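Local coordinates for aminopeptidase N family protein (Idiomarina loihiensis L2TR, PDB 4FGM) that probably acts as a zinc-dependent aminopeptidase of the M61 family, removing residues from the amino ends of peptides, at residues Pro38-Ile43 and Lys361-Asn366; Gln302-Glu307 and Ser350-Ser355. All blocks are in the same frame, centred on the assembly; numbering follows the deposited sequence.

Contact 1 (Pro38-Ile43 and Lys361-Asn366). With MAE (maleic acid), chain B.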
ATOM      1  N   PRO A  38      -3.903  -8.387   8.228  1.00 42.16           N
ATOM      2  CA  PRO A  38      -4.438  -7.027   8.367  1.00 38.39           C
ATOM      3  C   PRO A  38      -3.693  -6.032   7.489  1.00 41.07           C
ATOM      4  O   PRO A  38      -2.472  -6.066   7.403  1.00 47.49           O
ATOM      5  CB  PRO A  38      -4.265  -6.736   9.863  1.00 34.87           C
ATOM      6  CG  PRO A  38      -4.534  -8.090  10.483  1.00 36.76           C
ATOM      7  CD  PRO A  38      -3.775  -9.045   9.545  1.00 38.02           C
ATOM      8  N   GLY A  39      -4.440  -5.156   6.826  1.00 46.53           N
ATOM      9  CA  GLY A  39      -3.825  -4.155   5.977  1.00 39.56           C
ATOM     10  C   GLY A  39      -3.743  -4.545   4.515  1.00 40.16           C
ATOM     11  O   GLY A  39      -3.492  -3.702   3.681  1.00 37.69           O
ATOM     12  N   SER A  40      -3.954  -5.819   4.204  1.00 44.33           N
ATOM     13  CA  SER A  40      -3.903  -6.298   2.827  1.00 42.38           C
ATOM     14  C   SER A  40      -5.147  -7.159   2.657  1.00 47.66           C
ATOM     15  O   SER A  40      -5.163  -8.347   3.000  1.00 46.41           O
ATOM     16  CB  SER A  40      -2.638  -7.124   2.606  1.00 43.29           C
ATOM     17  OG  SER A  40      -2.447  -7.396   1.234  1.00 39.56           O
ATOM     18  N   TYR A  41      -6.186  -6.547   2.105  1.00 44.61           N
ATOM     19  CA  TYR A  41      -7.470  -7.208   1.955  1.00 43.88           C
ATOM     20  C   TYR A  41      -7.625  -8.181   0.808  1.00 47.99           C
ATOM     21  O   TYR A  41      -8.362  -7.932  -0.145  1.00 49.08           O
ATOM     22  CB  TYR A  41      -8.550  -6.126   1.927  1.00 42.05           C
ATOM     23  CG  TYR A  41      -8.265  -5.068   2.981  1.00 38.83           C
ATOM     24  CD1 TYR A  41      -8.345  -5.378   4.342  1.00 38.24           C
ATOM     25  CD2 TYR A  41      -7.803  -3.800   2.619  1.00 34.86           C
ATOM     26  CE1 TYR A  41      -7.964  -4.453   5.316  1.00 44.63           C
ATOM     27  CE2 TYR A  41      -7.417  -2.873   3.582  1.00 39.96           C
ATOM     28  CZ  TYR A  41      -7.500  -3.207   4.928  1.00 46.37           C
ATOM     29  OH  TYR A  41      -7.109  -2.299   5.883  1.00 43.23           O
ATOM     30  N   LEU A  42      -6.926  -9.306   0.932  1.00 50.31           N
ATOM     31  CA  LEU A  42      -6.965 -10.383  -0.049  1.00 46.44           C
ATOM     32  C   LEU A  42      -6.718 -11.716   0.666  1.00 42.80           C
ATOM     33  O   LEU A  42      -5.723 -11.880   1.383  1.00 43.28           O
ATOM     34  CB  LEU A  42      -5.899 -10.174  -1.130  1.00 45.06           C
ATOM     35  CG  LEU A  42      -5.845 -11.260  -2.215  1.00 53.45           C
ATOM     36  CD1 LEU A  42      -7.134 -11.233  -3.050  1.00 48.28           C
ATOM     37  CD2 LEU A  42      -4.632 -11.042  -3.106  1.00 52.29           C
ATOM     38  N   ILE A  43      -7.633 -12.662   0.483  1.00 32.21           N
ATOM     39  CA  ILE A  43      -7.489 -13.968   1.099  1.00 34.18           C
ATOM     40  C   ILE A  43      -6.243 -14.582   0.472  1.00 40.95           C
ATOM     41  O   ILE A  43      -6.176 -14.730  -0.752  1.00 46.79           O
ATOM     42  CB  ILE A  43      -8.705 -14.870   0.797  1.00 33.39           C
ATOM     43  CG1 ILE A  43      -9.964 -14.275   1.418  1.00 35.61           C
ATOM     44  CG2 ILE A  43      -8.458 -16.273   1.322  1.00 34.85           C
ATOM     45  CD1 ILE A  43      -9.900 -14.146   2.919  1.00 36.60           C
ATOM     46  N   LYS A 361     -13.024  -7.233  -6.464  1.00 43.97           N
ATOM     47  CA  LYS A 361     -12.925  -6.194  -7.478  1.00 47.57           C
ATOM     48  C   LYS A 361     -11.596  -5.457  -7.518  1.00 46.50           C
ATOM     49  O   LYS A 361     -11.053  -5.218  -8.591  1.00 43.15           O
ATOM     50  CB  LYS A 361     -14.054  -5.187  -7.300  1.00 44.20           C
ATOM     51  CG  LYS A 361     -15.402  -5.730  -7.701  1.00 45.56           C
ATOM     52  CD  LYS A 361     -15.539  -5.823  -9.205  1.00 42.15           C
ATOM     53  CE  LYS A 361     -16.964  -6.211  -9.588  1.00 42.81           C
ATOM     54  NZ  LYS A 361     -17.175  -6.166 -11.059  1.00 43.75           N
ATOM     55  N   PHE A 362     -11.061  -5.100  -6.358  1.00 45.82           N
ATOM     56  CA  PHE A 362      -9.805  -4.364  -6.338  1.00 45.97           C
ATOM     57  C   PHE A 362      -8.555  -5.234  -6.292  1.00 48.54           C
ATOM     58  O   PHE A 362      -7.718  -5.147  -7.180  1.00 49.20           O
ATOM     59  CB  PHE A 362      -9.798  -3.372  -5.170  1.00 45.85           C
ATOM     60  CG  PHE A 362      -8.731  -2.322  -5.279  1.00 51.40           C
ATOM     61  CD1 PHE A 362      -7.481  -2.513  -4.692  1.00 56.29           C
ATOM     62  CD2 PHE A 362      -8.966  -1.150  -5.996  1.00 47.81           C
ATOM     63  CE1 PHE A 362      -6.478  -1.546  -4.817  1.00 56.80           C
ATOM     64  CE2 PHE A 362      -7.969  -0.176  -6.131  1.00 51.58           C
ATOM     65  CZ  PHE A 362      -6.723  -0.374  -5.540  1.00 56.26           C
ATOM     66  N   TYR A 363      -8.428  -6.077  -5.273  1.00 46.88           N
ATOM     67  CA  TYR A 363      -7.242  -6.929  -5.149  1.00 47.57           C
ATOM     68  C   TYR A 363      -7.112  -8.038  -6.190  1.00 45.31           C
ATOM     69  O   TYR A 363      -6.044  -8.609  -6.357  1.00 44.14           O
ATOM     70  CB  TYR A 363      -7.153  -7.536  -3.742  1.00 44.14           C
ATOM     71  CG  TYR A 363      -6.530  -6.600  -2.732  1.00 44.57           C
ATOM     72  CD1 TYR A 363      -7.295  -5.640  -2.071  1.00 40.60           C
ATOM     73  CD2 TYR A 363      -5.162  -6.654  -2.462  1.00 49.80           C
ATOM     74  CE1 TYR A 363      -6.710  -4.760  -1.166  1.00 50.88           C
ATOM     75  CE2 TYR A 363      -4.569  -5.783  -1.564  1.00 53.07           C
ATOM     76  CZ  TYR A 363      -5.345  -4.836  -0.915  1.00 57.20           C
ATOM     77  OH  TYR A 363      -4.750  -3.979  -0.012  1.00 57.43           O
ATOM     78  N   GLN A 364      -8.199  -8.353  -6.879  1.00 46.69           N
ATOM     79  CA  GLN A 364      -8.159  -9.377  -7.911  1.00 45.16           C
ATOM     80  C   GLN A 364      -8.507  -8.716  -9.245  1.00 44.11           C
ATOM     81  O   GLN A 364      -8.983  -9.371 -10.170  1.00 49.21           O
ATOM     82  CB  GLN A 364      -9.154 -10.499  -7.593  1.00 45.41           C
ATOM     83  CG  GLN A 364      -8.803 -11.312  -6.350  1.00 44.30           C
ATOM     84  CD  GLN A 364      -9.807 -12.417  -6.062  1.00 44.66           C
ATOM     85  OE1 GLN A 364     -10.043 -13.294  -6.899  1.00 45.82           O
ATOM     86  NE2 GLN A 364     -10.402 -12.383  -4.871  1.00 39.91           N
ATOM     87  N   GLN A 365      -8.263  -7.409  -9.326  1.00 43.33           N
ATOM     88  CA  GLN A 365      -8.534  -6.644 -10.536  1.00 42.74           C
ATOM     89  C   GLN A 365      -7.631  -7.121 -11.662  1.00 43.64           C
ATOM     90  O   GLN A 365      -6.588  -7.731 -11.419  1.00 41.81           O
ATOM     91  CB  GLN A 365      -8.302  -5.139 -10.301  1.00 39.27           C
ATOM     92  CG  GLN A 365      -6.866  -4.745  -9.907  1.00 38.89           C
ATOM     93  CD  GLN A 365      -6.681  -3.228  -9.763  1.00 46.54           C
ATOM     94  OE1 GLN A 365      -6.222  -2.558 -10.687  1.00 48.91           O
ATOM     95  NE2 GLN A 365      -7.058  -2.685  -8.603  1.00 42.31           N
ATOM     96  N   ASN A 366      -8.046  -6.843 -12.895  1.00 36.68           N
ATOM     97  CA  ASN A 366      -7.270  -7.215 -14.063  1.00 41.41           C
ATOM     98  C   ASN A 366      -7.197  -6.065 -15.073  1.00 46.15           C
ATOM     99  O   ASN A 366      -7.338  -4.893 -14.714  1.00 44.84           O
ATOM    100  CB  ASN A 366      -7.852  -8.474 -14.721  1.00 48.39           C
ATOM    101  CG  ASN A 366      -9.328  -8.345 -15.035  1.00 54.53           C
ATOM    102  OD1 ASN A 366      -9.797  -7.282 -15.441  1.00 50.75           O
ATOM    103  ND2 ASN A 366     -10.064  -9.435 -14.871  1.00 56.58           N
TER
HETATM  104  C1  MAE B 601      -1.516   0.141   1.964  1.00101.44           C
HETATM  105  O1  MAE B 601      -2.792   0.115   1.858  1.00105.83           O
HETATM  106  O2  MAE B 601      -1.020   0.687   2.975  1.00 98.85           O
HETATM  107  C2  MAE B 601      -0.723  -0.524   0.905  1.00101.18           C
HETATM  108  C3  MAE B 601      -0.539  -1.810   0.616  1.00101.86           C
HETATM  109  C4  MAE B 601      -1.117  -2.952   1.316  1.00104.55           C
HETATM  110  O3  MAE B 601      -1.846  -2.903   2.325  1.00112.39           O
HETATM  111  O4  MAE B 601      -0.859  -4.056   0.793  1.00 99.53           O
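The ring of Y363 lies against the backbone of Y41, and most of the contact between P38-I43 and K361-N366 is made by this one residue. The peptide nitrogen and carbonyl carbon of Y41 sit over one face of the ring, the carbon offset toward the rim, and Y41 O comes to 3.2 Å from Y363 CD1. Y41 CB adds an apolar touch on Y363 CE1 at 3.8 Å. L42 approaches obliquely: CB lies near Y363 CD2, while CD1 touches both Y363 CB and Q364 CG, at 3.8 and 3.7 Å. Since L42 CG stands anti to its backbone nitrogen (chi1 180°), the isobutyl branch reaches across to the turn. No hydrogen bond joins the two segments, so their fit rests on van der Waals contact.

Farther out, S40 OG lies 3.9 Å from Y363 CE2 but bonds to R44, and Q364 NE2 bonds to the carbonyl of W359. An inverse gamma turn centred on Y41, with L42 N bonded to S40 O at 2.9 Å, presents the loop backbone to the ring. Y363 itself lies in a type I turn from F362 to Q365. G39, S40 and Y363 are among the residues lining the maleate pocket beside the zinc site, where the N-terminal domain meets the M61 catalytic domain.

Contact 2 (Gln302-Glu307 and Ser350-Ser355); sequences QLWFYE and SVTESS. With ZN (zinc ion), chain C; MAE (maleic acid), chain B.
S355 OG accepts the backbone N-H of L303 across the two helices, at 2.8 Å from L303 N and with an N-H...O angle of 150°. A chi1 of 170° turns OG away from the S355 nitrogen and carries the hydroxyl to the start of helix 303-306. Here the packing is close: S355 OG is also 3.0 Å from L303 CB, and L303 CG packs against the same oxygen at 3.2 Å. That oxygen bonds to the carbonyl of T300 as well, so it ties the approach to one helix to the flank of the other. Replacing S355 by alanine would remove the hydroxyl, and the amide of L303 and the carbonyl of T300 would probably lose their shared partner, with a small gap opening beside the leucine.

Four residues on from L303, E307 binds the zinc ion through OE1 at 2.2 Å, with H273 and H277 of the HExxH helix. This is the gluzincin arrangement, in which a glutamate further along the chain, here just after helix 303-306, completes the metal site; maleic acid O2 is a further ligand at 2.3 Å.

Away from S355 the helices meet more loosely, through carbon atoms alone. W304 CB rests 3.8 Å from V351 CG2, and the indole runs side by side with T352, its CD1 3.9 Å from T352 CG2. This part is buried too, for L444 of helix 437-445 packs on W304 and its carbonyl pairs with T352 OG1. Toward the partly exposed E353, the start of helix 351-356 is closed by a capping box: E353 N bonds to S350 OG at 3.2 Å, while E353 OE1 receives S350 N on its anti side, 30° out of the carboxylate plane.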
ATOM      1  N   GLN A 302     -15.337   1.580   4.399  1.00 39.04           N
ATOM      2  CA  GLN A 302     -14.565   2.707   4.908  1.00 40.77           C
ATOM      3  C   GLN A 302     -13.140   2.928   4.392  1.00 44.79           C
ATOM      4  O   GLN A 302     -12.470   3.874   4.816  1.00 50.25           O
ATOM      5  CB  GLN A 302     -14.549   2.645   6.434  1.00 40.11           C
ATOM      6  CG  GLN A 302     -15.934   2.766   7.053  1.00 43.90           C
ATOM      7  CD  GLN A 302     -15.917   2.631   8.559  1.00 46.45           C
ATOM      8  OE1 GLN A 302     -15.153   3.308   9.248  1.00 46.98           O
ATOM      9  NE2 GLN A 302     -16.767   1.758   9.081  1.00 48.95           N
ATOM     10  N   LEU A 303     -12.665   2.087   3.478  1.00 43.34           N
ATOM     11  CA  LEU A 303     -11.310   2.269   2.965  1.00 41.92           C
ATOM     12  C   LEU A 303     -11.132   3.585   2.206  1.00 47.26           C
ATOM     13  O   LEU A 303     -10.002   4.013   1.962  1.00 46.15           O
ATOM     14  CB  LEU A 303     -10.906   1.088   2.086  1.00 48.08           C
ATOM     15  CG  LEU A 303     -10.800  -0.253   2.827  1.00 52.76           C
ATOM     16  CD1 LEU A 303     -10.232  -1.309   1.888  1.00 44.88           C
ATOM     17  CD2 LEU A 303      -9.906  -0.110   4.056  1.00 53.99           C
ATOM     18  N   TRP A 304     -12.236   4.237   1.840  1.00 41.45           N
ATOM     19  CA  TRP A 304     -12.145   5.518   1.135  1.00 35.12           C
ATOM     20  C   TRP A 304     -11.530   6.520   2.101  1.00 38.29           C
ATOM     21  O   TRP A 304     -10.890   7.496   1.702  1.00 43.20           O
ATOM     22  CB  TRP A 304     -13.532   6.025   0.714  1.00 39.53           C
ATOM     23  CG  TRP A 304     -14.450   6.370   1.867  1.00 42.19           C
ATOM     24  CD1 TRP A 304     -15.386   5.552   2.451  1.00 42.32           C
ATOM     25  CD2 TRP A 304     -14.518   7.617   2.572  1.00 47.55           C
ATOM     26  NE1 TRP A 304     -16.029   6.216   3.468  1.00 41.57           N
ATOM     27  CE2 TRP A 304     -15.517   7.481   3.566  1.00 46.76           C
ATOM     28  CE3 TRP A 304     -13.836   8.836   2.459  1.00 48.76           C
ATOM     29  CZ2 TRP A 304     -15.849   8.519   4.441  1.00 46.63           C
ATOM     30  CZ3 TRP A 304     -14.168   9.873   3.331  1.00 51.33           C
ATOM     31  CH2 TRP A 304     -15.167   9.705   4.310  1.00 50.03           C
ATOM     32  N   PHE A 305     -11.739   6.269   3.386  1.00 44.10           N
ATOM     33  CA  PHE A 305     -11.216   7.142   4.416  1.00 45.03           C
ATOM     34  C   PHE A 305      -9.854   6.647   4.903  1.00 44.08           C
ATOM     35  O   PHE A 305      -8.869   7.395   4.913  1.00 45.10           O
ATOM     36  CB  PHE A 305     -12.223   7.228   5.576  1.00 41.93           C
ATOM     37  CG  PHE A 305     -11.717   7.992   6.771  1.00 41.68           C
ATOM     38  CD1 PHE A 305     -10.983   7.346   7.776  1.00 37.52           C
ATOM     39  CD2 PHE A 305     -11.948   9.361   6.880  1.00 38.28           C
ATOM     40  CE1 PHE A 305     -10.485   8.059   8.872  1.00 38.62           C
ATOM     41  CE2 PHE A 305     -11.457  10.086   7.968  1.00 40.35           C
ATOM     42  CZ  PHE A 305     -10.722   9.435   8.970  1.00 37.43           C
ATOM     43  N   TYR A 306      -9.794   5.379   5.285  1.00 43.81           N
ATOM     44  CA  TYR A 306      -8.551   4.817   5.791  1.00 49.61           C
ATOM     45  C   TYR A 306      -7.427   4.744   4.766  1.00 48.90           C
ATOM     46  O   TYR A 306      -6.252   4.817   5.121  1.00 45.04           O
ATOM     47  CB  TYR A 306      -8.840   3.462   6.440  1.00 45.72           C
ATOM     48  CG  TYR A 306      -9.540   3.672   7.756  1.00 42.67           C
ATOM     49  CD1 TYR A 306      -8.866   4.271   8.826  1.00 42.31           C
ATOM     50  CD2 TYR A 306     -10.897   3.399   7.903  1.00 39.82           C
ATOM     51  CE1 TYR A 306      -9.530   4.603  10.004  1.00 46.76           C
ATOM     52  CE2 TYR A 306     -11.573   3.730   9.079  1.00 41.38           C
ATOM     53  CZ  TYR A 306     -10.880   4.337  10.123  1.00 43.34           C
ATOM     54  OH  TYR A 306     -11.537   4.715  11.269  1.00 42.85           O
ATOM     55  N   GLU A 307      -7.779   4.611   3.495  1.00 44.34           N
ATOM     56  CA  GLU A 307      -6.757   4.590   2.461  1.00 41.92           C
ATOM     57  C   GLU A 307      -6.747   5.942   1.752  1.00 45.04           C
ATOM     58  O   GLU A 307      -5.681   6.479   1.446  1.00 43.61           O
ATOM     59  CB  GLU A 307      -7.006   3.461   1.458  1.00 42.02           C
ATOM     60  CG  GLU A 307      -6.669   2.068   1.987  1.00 47.87           C
ATOM     61  CD  GLU A 307      -5.248   1.965   2.522  1.00 46.41           C
ATOM     62  OE1 GLU A 307      -4.463   2.903   2.308  1.00 47.02           O
ATOM     63  OE2 GLU A 307      -4.917   0.944   3.153  1.00 51.21           O
ATOM     64  N   SER A 350     -19.069   3.018  -7.151  1.00 37.96           N
ATOM     65  CA  SER A 350     -18.903   4.117  -6.205  1.00 44.63           C
ATOM     66  C   SER A 350     -17.677   3.787  -5.365  1.00 47.40           C
ATOM     67  O   SER A 350     -17.263   2.626  -5.292  1.00 49.19           O
ATOM     68  CB  SER A 350     -20.139   4.269  -5.304  1.00 45.51           C
ATOM     69  OG  SER A 350     -20.340   3.137  -4.482  1.00 42.92           O
ATOM     70  N   VAL A 351     -17.095   4.803  -4.738  1.00 45.75           N
ATOM     71  CA  VAL A 351     -15.902   4.609  -3.926  1.00 38.59           C
ATOM     72  C   VAL A 351     -16.143   3.680  -2.733  1.00 45.98           C
ATOM     73  O   VAL A 351     -15.273   2.877  -2.375  1.00 44.81           O
ATOM     74  CB  VAL A 351     -15.341   5.971  -3.433  1.00 49.34           C
ATOM     75  CG1 VAL A 351     -16.161   6.493  -2.265  1.00 42.32           C
ATOM     76  CG2 VAL A 351     -13.880   5.824  -3.054  1.00 50.95           C
ATOM     77  N   THR A 352     -17.322   3.775  -2.123  1.00 45.02           N
ATOM     78  CA  THR A 352     -17.637   2.926  -0.982  1.00 44.15           C
ATOM     79  C   THR A 352     -17.832   1.490  -1.441  1.00 45.86           C
ATOM     80  O   THR A 352     -17.470   0.544  -0.738  1.00 43.85           O
ATOM     81  CB  THR A 352     -18.911   3.400  -0.252  1.00 45.70           C
ATOM     82  OG1 THR A 352     -19.965   3.615  -1.202  1.00 45.45           O
ATOM     83  CG2 THR A 352     -18.630   4.682   0.506  1.00 41.34           C
ATOM     84  N   GLU A 353     -18.416   1.334  -2.623  1.00 41.97           N
ATOM     85  CA  GLU A 353     -18.644   0.012  -3.197  1.00 41.35           C
ATOM     86  C   GLU A 353     -17.289  -0.648  -3.473  1.00 45.92           C
ATOM     87  O   GLU A 353     -17.113  -1.840  -3.239  1.00 50.56           O
ATOM     88  CB  GLU A 353     -19.455   0.145  -4.493  1.00 45.60           C
ATOM     89  CG  GLU A 353     -19.654  -1.141  -5.265  1.00 61.18           C
ATOM     90  CD  GLU A 353     -20.430  -0.923  -6.557  1.00 70.84           C
ATOM     91  OE1 GLU A 353     -20.679   0.256  -6.912  1.00 65.57           O
ATOM     92  OE2 GLU A 353     -20.781  -1.931  -7.217  1.00 68.36           O
ATOM     93  N   SER A 354     -16.332   0.143  -3.951  1.00 41.18           N
ATOM     94  CA  SER A 354     -14.993  -0.355  -4.253  1.00 46.45           C
ATOM     95  C   SER A 354     -14.288  -0.847  -2.985  1.00 44.00           C
ATOM     96  O   SER A 354     -13.603  -1.878  -3.003  1.00 35.41           O
ATOM     97  CB  SER A 354     -14.158   0.746  -4.919  1.00 41.01           C
ATOM     98  OG  SER A 354     -12.854   0.293  -5.231  1.00 41.87           O
ATOM     99  N   SER A 355     -14.453  -0.105  -1.891  1.00 40.28           N
ATOM    100  CA  SER A 355     -13.849  -0.473  -0.615  1.00 44.08           C
ATOM    101  C   SER A 355     -14.450  -1.797  -0.155  1.00 51.16           C
ATOM    102  O   SER A 355     -13.736  -2.722   0.247  1.00 47.01           O
ATOM    103  CB  SER A 355     -14.134   0.610   0.430  1.00 45.44           C
ATOM    104  OG  SER A 355     -13.768   0.200   1.739  1.00 48.96           O
TER
HETATM  105 ZN    ZN C 602      -2.391   2.484   2.916  1.00 53.85          ZN
HETATM  106  C1  MAE B 601      -1.516   0.141   1.964  1.00101.44           C
HETATM  107  O1  MAE B 601      -2.792   0.115   1.858  1.00105.83           O
HETATM  108  O2  MAE B 601      -1.020   0.687   2.975  1.00 98.85           O
HETATM  109  C2  MAE B 601      -0.723  -0.524   0.905  1.00101.18           C
HETATM  110  C3  MAE B 601      -0.539  -1.810   0.616  1.00101.86           C
HETATM  111  C4  MAE B 601      -1.117  -2.952   1.316  1.00104.55           C
HETATM  112  O3  MAE B 601      -1.846  -2.903   2.325  1.00112.39           O
HETATM  113  O4  MAE B 601      -0.859  -4.056   0.793  1.00 99.53           O

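Overall arrangement
Contacts 1 and 2 lie with their centres about 13 Å apart and both reach the bound maleic acid. Along the chain contact 2 is nested within the long loop that contact 1 closes: 38-43 comes from the N-terminal domain, and then 302-307, 350-355 and 361-366 follow in the M61 catalytic region. Helices 351-356 and 358-362 are consecutive, giving each contact one of its segments. The contacts also touch directly, Y41 CD2 lying 3.6 Å from L303 CD1. Contact 2 thus joins helices within the catalytic region beside the metal, whereas contact 1 brings an N-terminal loop over to that region, so the maleate pocket is built from both.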